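Side-chain contact in putative protein (Aquifex aeolicus, PDB 1T6T), which is of unknown function but carries a Toprim-like domain related to that of RNase M5, consistent with a role in nucleic acid processing: residues 6-9 against 10-14. Residues are numbered along the deposited sequence; the frame is centred on the assembly and turned at random.
Sequences RNLS and EWIKE
Asn7 caps helix 8-18, its OD1 accepting from Glu10 N (2.8 Å), while the Glu10 side chain turns back to Arg6. The backbone Asn7 O takes Trp11 N (3.0 Å) as the first turn closes. Asparagine suits the cap because its short side chain can fold back: CG sits between the backbone N and the carbonyl carbon (chi1 50°), which turns the amide oxygen toward an N-H of the first turn that has no preceding helical carbonyl. The Glu10 chain crosses the Asn7 amide at about a right angle, CG lying 3.2 Å from OD1, to reach Arg6. Its OE1 is gripped twice, by Arg6 N at 2.6 Å, nearly along the C-O direction, and by Arg6 NE at 3.1 Å. OE2 receives Arg6 NH2 at 2.8 Å in a salt bridge. The guanidinium therefore meets the carboxylate side-on, NE and NH2 both coming from the syn side but 27-28° out of the carboxylate plane; the bend in the arginine chain at chi3 turns this edge toward the acid. An alanine here would probably leave Arg6 N and the guanidinium without their acceptor, letting the lead-in to the helix move more freely. A negative side chain in the first turn is also likely to suit the helix dipole. Leu8, Trp11 and Ile12 suit the apolar side: Leu8 CD1 approaches the Trp11 ring obliquely at CE3 (4.0 Å), and Leu8 CG lies near Ile12 CD1. Trp11 is buried against Phe100 and Leu101 of helix 96-101, its NE1 hydrogen-bonded to Phe97 O, while Ile12 touches Phe38 in the loop after helix 29-36.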
loop_
_atom_site.group_PDB
_atom_site.type_symbol
_atom_site.label_atom_id
_atom_site.label_comp_id
_atom_site.label_asym_id
_atom_site.label_seq_id
_atom_site.Cartn_x
_atom_site.Cartn_y
_atom_site.Cartn_z
ATOM N N ARG B 6 -27.715 -6.828 -8.267
ATOM C CA ARG B 6 -28.144 -5.968 -9.364
ATOM C C ARG B 6 -27.578 -4.557 -9.231
ATOM O O ARG B 6 -27.479 -3.820 -10.214
ATOM C CB ARG B 6 -29.671 -5.924 -9.422
ATOM C CG ARG B 6 -30.303 -7.274 -9.739
ATOM C CD ARG B 6 -31.819 -7.223 -9.644
ATOM N NE ARG B 6 -32.265 -6.906 -8.291
ATOM C CZ ARG B 6 -33.538 -6.869 -7.911
ATOM N NH1 ARG B 6 -34.501 -7.130 -8.786
ATOM N NH2 ARG B 6 -33.847 -6.575 -6.655
ATOM N N ASN B 7 -27.207 -4.183 -8.012
ATOM C CA ASN B 7 -26.645 -2.864 -7.753
ATOM C C ASN B 7 -25.647 -2.922 -6.600
ATOM O O ASN B 7 -25.441 -3.980 -6.001
ATOM C CB ASN B 7 -27.760 -1.864 -7.436
ATOM C CG ASN B 7 -28.721 -2.377 -6.385
ATOM O OD1 ASN B 7 -28.326 -2.676 -5.259
ATOM N ND2 ASN B 7 -29.993 -2.483 -6.750
ATOM N N LEU B 8 -25.029 -1.784 -6.296
ATOM C CA LEU B 8 -24.045 -1.711 -5.224
ATOM C C LEU B 8 -24.675 -2.053 -3.880
ATOM O O LEU B 8 -24.050 -2.699 -3.038
ATOM C CB LEU B 8 -23.430 -0.310 -5.166
ATOM C CG LEU B 8 -22.254 -0.108 -4.204
ATOM C CD1 LEU B 8 -21.072 -0.971 -4.641
ATOM C CD2 LEU B 8 -21.858 1.360 -4.186
ATOM N N SER B 9 -25.915 -1.620 -3.683
ATOM C CA SER B 9 -26.624 -1.889 -2.439
ATOM C C SER B 9 -26.746 -3.389 -2.184
ATOM O O SER B 9 -26.491 -3.858 -1.074
ATOM C CB SER B 9 -28.020 -1.261 -2.478
ATOM O OG SER B 9 -28.773 -1.640 -1.339
ATOM N N GLU B 10 -27.137 -4.141 -3.209
ATOM C CA GLU B 10 -27.280 -5.584 -3.061
ATOM C C GLU B 10 -25.912 -6.245 -2.914
ATOM O O GLU B 10 -25.778 -7.264 -2.241
ATOM C CB GLU B 10 -28.019 -6.181 -4.262
ATOM C CG GLU B 10 -29.413 -5.604 -4.482
ATOM C CD GLU B 10 -30.233 -6.409 -5.475
ATOM O OE1 GLU B 10 -29.683 -6.814 -6.521
ATOM O OE2 GLU B 10 -31.436 -6.632 -5.213
ATOM N N TRP B 11 -24.903 -5.657 -3.552
ATOM C CA TRP B 11 -23.536 -6.174 -3.488
ATOM C C TRP B 11 -23.052 -6.073 -2.038
ATOM O O TRP B 11 -22.467 -7.008 -1.489
ATOM C CB TRP B 11 -22.633 -5.346 -4.409
ATOM C CG TRP B 11 -21.201 -5.782 -4.453
ATOM C CD1 TRP B 11 -20.651 -6.735 -5.265
ATOM C CD2 TRP B 11 -20.130 -5.258 -3.665
ATOM N NE1 TRP B 11 -19.297 -6.832 -5.033
ATOM C CE2 TRP B 11 -18.951 -5.936 -4.055
ATOM C CE3 TRP B 11 -20.048 -4.280 -2.667
ATOM C CZ2 TRP B 11 -17.706 -5.663 -3.481
ATOM C CZ3 TRP B 11 -18.806 -4.011 -2.094
ATOM C CH2 TRP B 11 -17.653 -4.701 -2.507
ATOM N N ILE B 12 -23.313 -4.927 -1.420
ATOM C CA ILE B 12 -22.920 -4.698 -0.035
ATOM C C ILE B 12 -23.651 -5.655 0.906
ATOM O O ILE B 12 -23.069 -6.163 1.862
ATOM C CB ILE B 12 -23.208 -3.236 0.381
ATOM C CG1 ILE B 12 -22.244 -2.300 -0.353
ATOM C CG2 ILE B 12 -23.070 -3.077 1.886
ATOM C CD1 ILE B 12 -22.465 -0.829 -0.075
ATOM N N LYS B 13 -24.928 -5.900 0.634
ATOM C CA LYS B 13 -25.713 -6.806 1.461
ATOM C C LYS B 13 -25.132 -8.217 1.389
ATOM O O LYS B 13 -25.014 -8.907 2.403
ATOM C CB LYS B 13 -27.168 -6.826 0.988
ATOM C CG LYS B 13 -28.059 -7.778 1.774
ATOM C CD LYS B 13 -29.493 -7.757 1.262
ATOM C CE LYS B 13 -30.150 -6.403 1.497
ATOM N NZ LYS B 13 -31.552 -6.365 0.981
ATOM N N GLU B 14 -24.769 -8.639 0.184
ATOM C CA GLU B 14 -24.204 -9.963 -0.025
ATOM C C GLU B 14 -22.826 -10.063 0.633
ATOM O O GLU B 14 -22.474 -11.086 1.214
ATOM C CB GLU B 14 -24.088 -10.245 -1.521
ATOM C CG GLU B 14 -24.430 -11.668 -1.902
ATOM C CD GLU B 14 -25.835 -12.056 -1.472
ATOM O OE1 GLU B 14 -26.803 -11.412 -1.931
ATOM O OE2 GLU B 14 -25.969 -13.004 -0.671
#